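Local atomic coordinates of LysR family transcriptional regulator (Vibrio vulnificus, PDB entry 5B7H), a protein that probably binds DNA and regulates transcription as a LysR-family, OxyR-type factor, of which this chain is the regulatory domain with its periplasmic-binding-protein-like fold. Residues Met168-His172 against Gly173-Asn177; Pro24-Ala27 against Pro28-Cys32; Leu119-His123 against Ser124-His128; Ser145-Ser148 against Leu149-Val153. The protein carries 1 engineered substitution. All blocks are in the same frame, centred on the assembly; numbering follows the deposited sequence. Where two conformers were deposited one is given.

Contact 1 (Met168-His172 against Gly173-Asn177); sequences MAIDH and GLLDN
A Schellman motif ends helix 167-171, and Ala169 and Ile170 meet Gly173 and Leu174 in it. Leu174 N donates to Ala169 O at 3.1 Å, with an N-H...O angle of 165°. Gly173 N donates to Ile170 O, also at 3.1 Å, from above the carbonyl plane. Ala169 O takes a second bond from His172 N, and the two donors reach it from opposite faces of its plane. Gly173 has positive phi (85°), a backbone region that favours glycine. Water 1 extends the cap: it donates to Ile170 O and accepts from Leu175 N.

Two apolar pairs close the turn. Leu174 CD2 lies 3.8 Å from Ala169 CB. Leu175 CG stands beside its own backbone N (chi1 -44°), which turns CD1 back to within 4.0 Å of Ile170 CG1. Outside these segments, Leu174 packs on Leu149, His150 and Val153 of helix 149-157. The His172 ring has Met168 O at its edge, in plane, and NE2 bonds to Asp33 OD1.

The last carbonyls of the helix are therefore met by backbone N-H groups and a water, while the leucines after the glycine turn back onto apolar neighbours.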
loop_
_atom_site.group_PDB
_atom_site.type_symbol
_atom_site.label_atom_id
_atom_site.label_comp_id
_atom_site.label_asym_id
_atom_site.label_seq_id
_atom_site.Cartn_x
_atom_site.Cartn_y
_atom_site.Cartn_z
ATOM N N MET A 168 1.649 14.173 -0.659
ATOM C CA MET A 168 1.001 13.576 0.504
ATOM C C MET A 168 1.710 12.312 0.979
ATOM O O MET A 168 1.646 11.968 2.167
ATOM C CB MET A 168 -0.492 13.331 0.260
ATOM C CG MET A 168 -0.757 12.362 -0.888
ATOM S SD MET A 168 -2.527 11.880 -1.000
ATOM C CE MET A 168 -3.269 13.467 -1.441
ATOM N N ALA A 169 2.372 11.590 0.071
ATOM C CA ALA A 169 3.132 10.414 0.510
ATOM C C ALA A 169 4.339 10.820 1.342
ATOM O O ALA A 169 4.644 10.169 2.372
ATOM C CB ALA A 169 3.540 9.577 -0.709
ATOM N N ILE A 170 5.050 11.864 0.899
ATOM C CA ILE A 170 6.185 12.365 1.664
ATOM C C ILE A 170 5.736 12.817 3.040
ATOM O O ILE A 170 6.383 12.500 4.064
ATOM C CB ILE A 170 6.858 13.516 0.906
ATOM C CG1 ILE A 170 7.357 13.008 -0.443
ATOM C CG2 ILE A 170 8.010 14.036 1.728
ATOM C CD1 ILE A 170 7.901 14.142 -1.319
ATOM N N ASP A 171 4.612 13.548 3.086
ATOM C CA ASP A 171 4.141 14.090 4.368
ATOM C C ASP A 171 3.702 12.996 5.342
ATOM O O ASP A 171 3.670 13.246 6.556
ATOM C CB ASP A 171 2.963 15.006 4.092
ATOM C CG ASP A 171 3.383 16.303 3.382
ATOM O OD1 ASP A 171 2.490 17.052 2.906
ATOM O OD2 ASP A 171 4.598 16.600 3.282
ATOM N N HIS A 172 3.450 11.791 4.844
ATOM C CA HIS A 172 3.033 10.622 5.612
ATOM C C HIS A 172 4.146 9.615 5.827
ATOM O O HIS A 172 3.884 8.466 6.232
ATOM C CB HIS A 172 1.783 10.011 4.971
ATOM C CG HIS A 172 0.529 10.692 5.415
ATOM N ND1 HIS A 172 -0.134 10.335 6.573
ATOM C CD2 HIS A 172 -0.146 11.751 4.899
ATOM C CE1 HIS A 172 -1.164 11.149 6.752
ATOM N NE2 HIS A 172 -1.204 12.005 5.747
ATOM N N GLY A 173 5.375 10.021 5.590
ATOM C CA GLY A 173 6.528 9.232 5.981
ATOM C C GLY A 173 6.978 8.144 5.019
ATOM O O GLY A 173 7.737 7.262 5.432
ATOM N N LEU A 174 6.499 8.143 3.772
ATOM C CA LEU A 174 6.825 7.042 2.866
ATOM C C LEU A 174 8.340 6.911 2.707
ATOM O O LEU A 174 8.847 5.776 2.500
ATOM C CB LEU A 174 6.155 7.288 1.500
ATOM C CG LEU A 174 6.360 6.132 0.495
ATOM C CD1 LEU A 174 5.608 4.881 0.944
ATOM C CD2 LEU A 174 5.849 6.626 -0.861
ATOM N N LEU A 175 9.070 8.042 2.780
ATOM C CA LEU A 175 10.509 7.970 2.540
ATOM C C LEU A 175 11.316 7.681 3.795
ATOM O O LEU A 175 12.542 7.515 3.698
ATOM C CB LEU A 175 11.027 9.271 1.918
ATOM C CG LEU A 175 10.142 9.830 0.798
ATOM C CD1 LEU A 175 10.814 11.068 0.241
ATOM C CD2 LEU A 175 9.868 8.849 -0.300
ATOM N N ASP A 176 10.680 7.562 4.942
ATOM C CA ASP A 176 11.440 7.400 6.196
ATOM C C ASP A 176 12.374 6.193 6.136
ATOM O O ASP A 176 12.015 5.078 5.676
ATOM C CB ASP A 176 10.489 7.162 7.355
ATOM C CG ASP A 176 9.853 8.441 7.870
ATOM O OD1 ASP A 176 10.290 9.562 7.492
ATOM O OD2 ASP A 176 8.900 8.301 8.685
ATOM N N ASN A 177 13.600 6.425 6.594
ATOM C CA ASN A 177 14.601 5.373 6.740
ATOM C C ASN A 177 15.042 4.746 5.407
ATOM O O ASN A 177 15.753 3.724 5.418
ATOM C CB ASN A 177 14.176 4.305 7.775
ATOM C CG ASN A 177 14.070 4.876 9.121
ATOM O OD1 ASN A 177 14.971 5.582 9.529
ATOM N ND2 ASN A 177 12.996 4.570 9.845
HETATM O O HOH W 1 8.568 10.665 3.860
#

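Contact 2 (Pro24-Ala27 against Pro28-Cys32); sequences PTIA and PFLLC. With SO4 (sulfate ion), chain C.
Ile26 O receives two backbone bonds where helix 27-41 begins. Phe29 N reaches it at 2.9 Å from above the carbonyl plane. Leu30 N comes at 3.1 Å, nearly along the C=O axis. Pro28 N has no hydrogen to give.

The apolar contacts follow the same first turn. The side chains of Ile26 and Leu30 lie side by side and point the same way, with Ile26 CG2 3.7 Å from Leu30 CD2. Ala27 CB meets Leu31 CD1 at 3.9 Å. It also sits tightly against Pro28 CD, at 3.5 Å. With chi1 at -44°, Phe29 CG is anti to the carbonyl carbon and the ring edge meets Thr25 O, in plane. Pro28 CB lies over the centre of one ring face.

A further polar contact is with a sulfate, probably from the crystallisation liquor. Its O3 accepts from Thr25 N at 2.9 Å and from Thr25 OG1 at 2.7 Å. Thr25 OG1 is also bonded to Arg192, and Ala27 O accepts from Gln154 of the second subunit.

Thr25 gives the anion two of its donors, and Arg192, bonded to the same hydroxyl, would probably make the site more favourable for negative charge. Ile26 O, with its two donors, is satisfied within the first turn, and the apolar side chains pack round that turn.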
loop_
_atom_site.group_PDB
_atom_site.type_symbol
_atom_site.label_atom_id
_atom_site.label_comp_id
_atom_site.label_asym_id
_atom_site.label_seq_id
_atom_site.Cartn_x
_atom_site.Cartn_y
_atom_site.Cartn_z
ATOM N N PRO A 24 -4.989 3.800 -4.952
ATOM C CA PRO A 24 -3.859 3.376 -4.114
ATOM C C PRO A 24 -2.830 4.457 -3.803
ATOM O O PRO A 24 -2.157 4.316 -2.784
ATOM C CB PRO A 24 -3.223 2.239 -4.928
ATOM C CG PRO A 24 -4.350 1.713 -5.733
ATOM C CD PRO A 24 -5.158 2.930 -6.126
ATOM N N THR A 25 -2.631 5.486 -4.646
ATOM C CA THR A 25 -1.630 6.522 -4.322
ATOM C C THR A 25 -2.220 7.676 -3.524
ATOM O O THR A 25 -1.535 8.700 -3.330
ATOM C CB THR A 25 -0.931 7.046 -5.585
ATOM O OG1 THR A 25 -1.870 7.671 -6.476
ATOM C CG2 THR A 25 -0.204 5.897 -6.301
ATOM N N ILE A 26 -3.480 7.569 -3.081
ATOM C CA ILE A 26 -4.067 8.518 -2.145
ATOM C C ILE A 26 -4.446 7.826 -0.844
ATOM O O ILE A 26 -4.153 8.338 0.243
ATOM C CB ILE A 26 -5.306 9.230 -2.751
ATOM C CG1 ILE A 26 -4.925 10.045 -3.998
ATOM C CG2 ILE A 26 -5.960 10.116 -1.679
ATOM C CD1 ILE A 26 -6.167 10.660 -4.671
ATOM N N ALA A 27 -5.062 6.643 -0.940
ATOM C CA ALA A 27 -5.703 6.006 0.220
ATOM C C ALA A 27 -4.806 5.856 1.446
ATOM O O ALA A 27 -5.272 6.196 2.551
ATOM C CB ALA A 27 -6.299 4.653 -0.184
ATOM N N PRO A 28 -3.557 5.385 1.334
ATOM C CA PRO A 28 -2.746 5.166 2.547
ATOM C C PRO A 28 -2.407 6.459 3.255
ATOM O O PRO A 28 -1.943 6.390 4.390
ATOM C CB PRO A 28 -1.463 4.519 2.020
ATOM C CG PRO A 28 -1.789 4.035 0.647
ATOM C CD PRO A 28 -2.831 5.001 0.109
ATOM N N PHE A 29 -2.517 7.610 2.582
ATOM C CA PHE A 29 -2.008 8.867 3.126
ATOM C C PHE A 29 -3.189 9.709 3.601
ATOM O O PHE A 29 -3.447 9.800 4.808
ATOM C CB PHE A 29 -1.167 9.531 2.032
ATOM C CG PHE A 29 -0.233 8.540 1.309
ATOM C CD1 PHE A 29 0.753 7.835 2.022
ATOM C CD2 PHE A 29 -0.392 8.290 -0.040
ATOM C CE1 PHE A 29 1.595 6.926 1.381
ATOM C CE2 PHE A 29 0.432 7.386 -0.691
ATOM C CZ PHE A 29 1.428 6.690 0.024
ATOM N N LEU A 30 -3.993 10.224 2.678
ATOM C CA LEU A 30 -5.035 11.176 3.026
ATOM C C LEU A 30 -6.109 10.581 3.922
ATOM O O LEU A 30 -6.682 11.296 4.763
ATOM C CB LEU A 30 -5.665 11.686 1.727
ATOM C CG LEU A 30 -6.895 12.569 1.801
ATOM C CD1 LEU A 30 -6.542 13.912 2.442
ATOM C CD2 LEU A 30 -7.450 12.798 0.360
ATOM N N LEU A 31 -6.451 9.290 3.748
ATOM C CA LEU A 31 -7.575 8.757 4.522
ATOM C C LEU A 31 -7.271 8.625 5.999
ATOM O O LEU A 31 -8.205 8.694 6.805
ATOM C CB LEU A 31 -8.044 7.411 3.952
ATOM C CG LEU A 31 -8.597 7.508 2.525
ATOM C CD1 LEU A 31 -9.049 6.073 2.117
ATOM C CD2 LEU A 31 -9.770 8.490 2.409
ATOM N N CYS A 32 -6.002 8.489 6.373
ATOM C CA CYS A 32 -5.663 8.471 7.787
ATOM C C CYS A 32 -6.101 9.784 8.416
ATOM O O CYS A 32 -6.737 9.807 9.485
ATOM C CB CYS A 32 -4.140 8.332 7.950
ATOM S SG CYS A 32 -3.443 6.742 7.430
HETATM S S SO4 C . -2.960 5.080 -8.723
HETATM O O1 SO4 C . -4.125 5.365 -9.666
HETATM O O2 SO4 C . -1.761 5.678 -9.363
HETATM O O3 SO4 C . -3.299 5.650 -7.432
HETATM O O4 SO4 C . -2.814 3.645 -8.598
#

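Contact 3 (Leu119-His123 against Ser124-His128); sequences LEKEH and SLTEH. Engineered in segment 124-128: Ser124 (natural residue Cys). With SO4 (sulfate ion), chain C.
Thr126 reaches back to Leu119 across the turn. Its CB lies 3.6 Å from Leu119 O. At the tip, OG1 donates to the same Leu119 O at 2.7 Å, tilted 33° from the carbonyl plane. Chi1 of -69° sets OG1 beside the backbone N and puts CG2 anti to that N, where Lys121 NZ comes to 3.7 Å. The two side chains cross at about a right angle. OG1 also accepts from water 2, which in turn accepts from Leu119 N. The hydroxyl and this water thus serve both backbone polar atoms of Leu119. Thr126 N makes a weak bond to His123 O.

Next to this bond, Leu119 crosses Leu125 at a slant, with Leu119 CD1 3.9 Å from Leu125 CD2. Leu119 also touches Leu152, and Leu125 touches Leu149, both of helix 149-157.

A sulfate sits at the start of helix 124-132. His123 ND1 donates to O4 at 2.5 Å, with the anion at the ring edge. Ser124 N and OG both donate to O1; Ser124 is an engineered residue, Cys in the natural sequence. Leu125 N gives a straighter bond to O2, at 2.9 Å and 164°. Thr25 OG1 also bonds to the sulfate.

An anion held by backbone N-H groups near the N-terminal end of a helix is a typical helix N-terminal anion site. In this OxyR-type regulatory domain, it lies beside the position of the natural cysteine.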
loop_
_atom_site.group_PDB
_atom_site.type_symbol
_atom_site.label_atom_id
_atom_site.label_comp_id
_atom_site.label_asym_id
_atom_site.label_seq_id
_atom_site.Cartn_x
_atom_site.Cartn_y
_atom_site.Cartn_z
ATOM N N LEU A 119 4.967 3.673 -12.414
ATOM C CA LEU A 119 3.935 2.653 -12.302
ATOM C C LEU A 119 3.344 2.311 -13.672
ATOM O O LEU A 119 3.309 3.139 -14.606
ATOM C CB LEU A 119 2.780 3.141 -11.419
ATOM C CG LEU A 119 3.185 3.413 -9.975
ATOM C CD1 LEU A 119 2.078 4.204 -9.259
ATOM C CD2 LEU A 119 3.464 2.080 -9.178
ATOM N N GLU A 120 2.850 1.076 -13.788
ATOM C CA GLU A 120 2.058 0.660 -14.949
ATOM C C GLU A 120 0.798 1.567 -15.113
ATOM O O GLU A 120 0.346 2.200 -14.168
ATOM C CB GLU A 120 1.533 -0.753 -14.715
ATOM C CG GLU A 120 2.556 -1.840 -14.578
ATOM C CD GLU A 120 1.888 -3.227 -14.430
ATOM O OE1 GLU A 120 0.682 -3.257 -14.048
ATOM O OE2 GLU A 120 2.564 -4.268 -14.695
ATOM N N LYS A 121 0.104 1.441 -16.276
ATOM C CA LYS A 121 -0.929 2.397 -16.749
ATOM C C LYS A 121 -2.262 2.340 -15.994
ATOM O O LYS A 121 -2.967 3.357 -15.924
ATOM C CB LYS A 121 -1.177 2.196 -18.251
ATOM C CG LYS A 121 0.078 2.311 -19.142
ATOM C CD LYS A 121 1.174 3.229 -18.525
ATOM C CE LYS A 121 2.302 3.533 -19.546
ATOM N NZ LYS A 121 3.274 4.650 -19.201
ATOM N N GLU A 122 -2.601 1.226 -15.349
ATOM C CA GLU A 122 -3.807 1.238 -14.507
ATOM C C GLU A 122 -3.737 2.307 -13.412
ATOM O O GLU A 122 -4.789 2.697 -12.871
ATOM C CB GLU A 122 -4.097 -0.147 -13.899
ATOM C CG GLU A 122 -4.743 -1.119 -14.909
ATOM C CD GLU A 122 -6.158 -0.691 -15.298
ATOM O OE1 GLU A 122 -6.935 -0.328 -14.384
ATOM O OE2 GLU A 122 -6.489 -0.696 -16.511
ATOM N N HIS A 123 -2.530 2.833 -13.152
ATOM C CA HIS A 123 -2.265 3.837 -12.135
ATOM C C HIS A 123 -2.311 5.250 -12.722
ATOM O O HIS A 123 -1.569 5.628 -13.657
ATOM C CB HIS A 123 -0.926 3.559 -11.467
ATOM C CG HIS A 123 -0.853 2.182 -10.874
ATOM N ND1 HIS A 123 -1.317 1.880 -9.616
ATOM C CD2 HIS A 123 -0.422 1.016 -11.415
ATOM C CE1 HIS A 123 -1.163 0.579 -9.403
ATOM N NE2 HIS A 123 -0.613 0.043 -10.476
ATOM N N SER A 124 -3.198 6.041 -12.165
ATOM C CA SER A 124 -3.295 7.431 -12.593
ATOM C C SER A 124 -2.041 8.249 -12.277
ATOM O O SER A 124 -1.810 9.275 -12.957
ATOM C CB SER A 124 -4.555 8.086 -11.982
ATOM O OG SER A 124 -4.377 8.158 -10.572
ATOM N N LEU A 125 -1.234 7.842 -11.287
ATOM C CA LEU A 125 -0.035 8.594 -10.933
ATOM C C LEU A 125 0.866 8.797 -12.137
ATOM O O LEU A 125 1.415 9.901 -12.336
ATOM C CB LEU A 125 0.716 7.910 -9.785
ATOM C CG LEU A 125 1.891 8.758 -9.259
ATOM C CD1 LEU A 125 1.309 9.942 -8.443
ATOM C CD2 LEU A 125 2.761 7.916 -8.364
ATOM N N THR A 126 0.990 7.759 -12.981
ATOM C CA THR A 126 1.886 7.877 -14.136
ATOM C C THR A 126 1.400 8.906 -15.154
ATOM O O THR A 126 2.172 9.781 -15.557
ATOM C CB THR A 126 2.056 6.500 -14.736
ATOM O OG1 THR A 126 2.802 5.710 -13.804
ATOM C CG2 THR A 126 2.863 6.571 -16.033
ATOM N N GLU A 127 0.113 8.858 -15.549
ATOM C CA GLU A 127 -0.321 9.834 -16.556
ATOM C C GLU A 127 -0.276 11.240 -15.997
ATOM O O GLU A 127 0.104 12.181 -16.695
ATOM C CB GLU A 127 -1.730 9.540 -17.074
ATOM C CG GLU A 127 -2.692 9.095 -16.006
ATOM C CD GLU A 127 -4.027 8.601 -16.555
ATOM O OE1 GLU A 127 -4.557 9.236 -17.491
ATOM O OE2 GLU A 127 -4.515 7.549 -16.076
ATOM N N HIS A 128 -0.566 11.392 -14.706
ATOM C CA HIS A 128 -0.562 12.736 -14.146
ATOM C C HIS A 128 0.846 13.268 -13.965
ATOM O O HIS A 128 1.107 14.440 -14.268
ATOM C CB HIS A 128 -1.282 12.737 -12.798
ATOM C CG HIS A 128 -2.751 12.545 -12.934
ATOM N ND1 HIS A 128 -3.527 12.001 -11.941
ATOM C CD2 HIS A 128 -3.595 12.852 -13.948
ATOM C CE1 HIS A 128 -4.782 11.929 -12.351
ATOM N NE2 HIS A 128 -4.854 12.473 -13.558
HETATM S S SO4 C . -2.960 5.080 -8.723
HETATM O O1 SO4 C . -4.125 5.365 -9.666
HETATM O O2 SO4 C . -1.761 5.678 -9.363
HETATM O O3 SO4 C . -3.299 5.650 -7.432
HETATM O O4 SO4 C . -2.814 3.645 -8.598
HETATM O O HOH W 2 4.280 6.280 -11.544
HETATM O O HOH W 3 -5.098 5.287 -15.013
HETATM O O HOH W 4 -5.898 4.444 -10.837
#

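Contact 4 (Ser145-Ser148 against Leu149-Val153); sequences SATS and LHTLV
Chi1 of Ser148 (73°) places OG between its backbone N and carbonyl carbon, and chi1 of Thr151 (57°) does the same for OG1. The two hydroxyl oxygens, Ser148 OG and Thr151 OG1, come to 2.8 Å of each other. Thr151 OG1 is also 3.2 Å from Ser148 O. The backbone bonds are clear. Thr151 N donates to Ser148 OG at 3.1 Å, with an N-H...O angle of 158°. Leu152 N donates to Ser148 O at 2.9 Å.

Thr151 CB and CG2 also lie close to Ser148 OG, each at 3.5 Å. Water 5 bridges the loop to the helix, accepting from Thr147 N and hydrogen-bonding Thr151 OG1. On the apolar side, Ala146 CB rests against Leu152, 3.8 Å from its CB and almost as near to its CD1.

Ser148 OG and Thr147 OG1 have further partners across the dimer. Ser148 OG is bonded to Glu51 OE2 of the second subunit, and Thr147 OG1 to Glu51 N of that subunit. The His150 rings of the two subunits also meet, with their planes nearly parallel.

Ser148 is thus a serine N-cap of helix 149-157. Its hydroxyl serves the first turn of the helix and the subunit interface at once.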
loop_
_atom_site.group_PDB
_atom_site.type_symbol
_atom_site.label_atom_id
_atom_site.label_comp_id
_atom_site.label_asym_id
_atom_site.label_seq_id
_atom_site.Cartn_x
_atom_site.Cartn_y
_atom_site.Cartn_z
ATOM N N SER A 145 8.072 -1.762 -15.449
ATOM C CA SER A 145 7.070 -0.962 -14.770
ATOM C C SER A 145 6.846 -1.442 -13.348
ATOM O O SER A 145 6.784 -2.643 -13.081
ATOM C CB SER A 145 5.749 -1.041 -15.515
ATOM O OG SER A 145 5.916 -0.558 -16.837
ATOM N N ALA A 146 6.675 -0.482 -12.449
ATOM C CA ALA A 146 6.359 -0.769 -11.061
ATOM C C ALA A 146 4.874 -1.041 -10.893
ATOM O O ALA A 146 4.039 -0.631 -11.701
ATOM C CB ALA A 146 6.758 0.405 -10.135
ATOM N N THR A 147 4.550 -1.771 -9.836
ATOM C CA THR A 147 3.168 -2.146 -9.571
ATOM C C THR A 147 2.630 -1.621 -8.237
ATOM O O THR A 147 1.457 -1.843 -7.938
ATOM C CB THR A 147 3.046 -3.669 -9.685
ATOM O OG1 THR A 147 4.213 -4.224 -9.051
ATOM C CG2 THR A 147 3.135 -4.044 -11.144
ATOM N N SER A 148 3.425 -0.902 -7.455
ATOM C CA SER A 148 2.898 -0.211 -6.274
ATOM C C SER A 148 3.831 0.958 -5.969
ATOM O O SER A 148 5.034 0.933 -6.303
ATOM C CB SER A 148 2.805 -1.155 -5.052
ATOM O OG SER A 148 4.089 -1.445 -4.510
ATOM N N LEU A 149 3.279 1.996 -5.325
ATOM C CA LEU A 149 4.133 3.123 -5.015
ATOM C C LEU A 149 5.238 2.722 -4.019
ATOM O O LEU A 149 6.362 3.237 -4.133
ATOM C CB LEU A 149 3.244 4.230 -4.435
ATOM C CG LEU A 149 3.932 5.584 -4.137
ATOM C CD1 LEU A 149 4.584 6.162 -5.352
ATOM C CD2 LEU A 149 2.929 6.609 -3.547
ATOM N N HIS A 150 4.955 1.830 -3.047
ATOM C CA HIS A 150 6.012 1.455 -2.099
ATOM C C HIS A 150 7.154 0.760 -2.801
ATOM O O HIS A 150 8.331 1.017 -2.494
ATOM C CB HIS A 150 5.449 0.497 -1.060
ATOM C CG HIS A 150 4.283 1.063 -0.346
ATOM N ND1 HIS A 150 2.992 0.950 -0.833
ATOM C CD2 HIS A 150 4.212 1.811 0.780
ATOM C CE1 HIS A 150 2.171 1.590 -0.013
ATOM N NE2 HIS A 150 2.886 2.125 0.969
ATOM N N THR A 151 6.836 -0.142 -3.727
ATOM C CA THR A 151 7.929 -0.883 -4.377
ATOM C C THR A 151 8.660 -0.013 -5.396
ATOM O O THR A 151 9.874 -0.174 -5.600
ATOM C CB THR A 151 7.464 -2.214 -4.972
ATOM O OG1 THR A 151 6.405 -1.984 -5.915
ATOM C CG2 THR A 151 7.029 -3.205 -3.890
ATOM N N LEU A 152 7.958 0.948 -5.993
ATOM C CA LEU A 152 8.624 1.937 -6.828
ATOM C C LEU A 152 9.672 2.706 -6.031
ATOM O O LEU A 152 10.838 2.860 -6.466
ATOM C CB LEU A 152 7.565 2.888 -7.382
ATOM C CG LEU A 152 8.017 4.084 -8.215
ATOM C CD1 LEU A 152 8.825 3.627 -9.401
ATOM C CD2 LEU A 152 6.741 4.862 -8.634
ATOM N N VAL A 153 9.282 3.216 -4.862
ATOM C CA VAL A 153 10.213 3.984 -4.048
ATOM C C VAL A 153 11.363 3.107 -3.566
ATOM O O VAL A 153 12.525 3.559 -3.499
ATOM C CB VAL A 153 9.429 4.591 -2.877
ATOM C CG1 VAL A 153 10.427 5.094 -1.792
ATOM C CG2 VAL A 153 8.520 5.720 -3.433
HETATM O O HOH W 5 6.882 -2.447 -8.481
#

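Overall arrangement
Along the chain the order is contact 2, contact 3, contact 4, contact 1, all in the LysR substrate-binding domain. Contacts 2, 3 and 4 lie at the starts of helices 27-41, 124-132 and 149-157, and contact 1 ends helix 167-171. Contacts 3 and 4 are closest, centres 11 Å apart; a probable hydrogen bond from Glu120 N to Ala146 O joins them. Contacts 1 and 3 are farthest, 19 Å between centres, and do not touch. Contacts 2 and 3 share the sulfate. Phe29 of contact 2 packs on contacts 1 and 4, whose Ala169 and Leu149 it meets. Contacts 2 and 4 also touch the second subunit, so the sulfate-binding contact 2 lies at the dimer interface as well, while contact 3 touches no other chain.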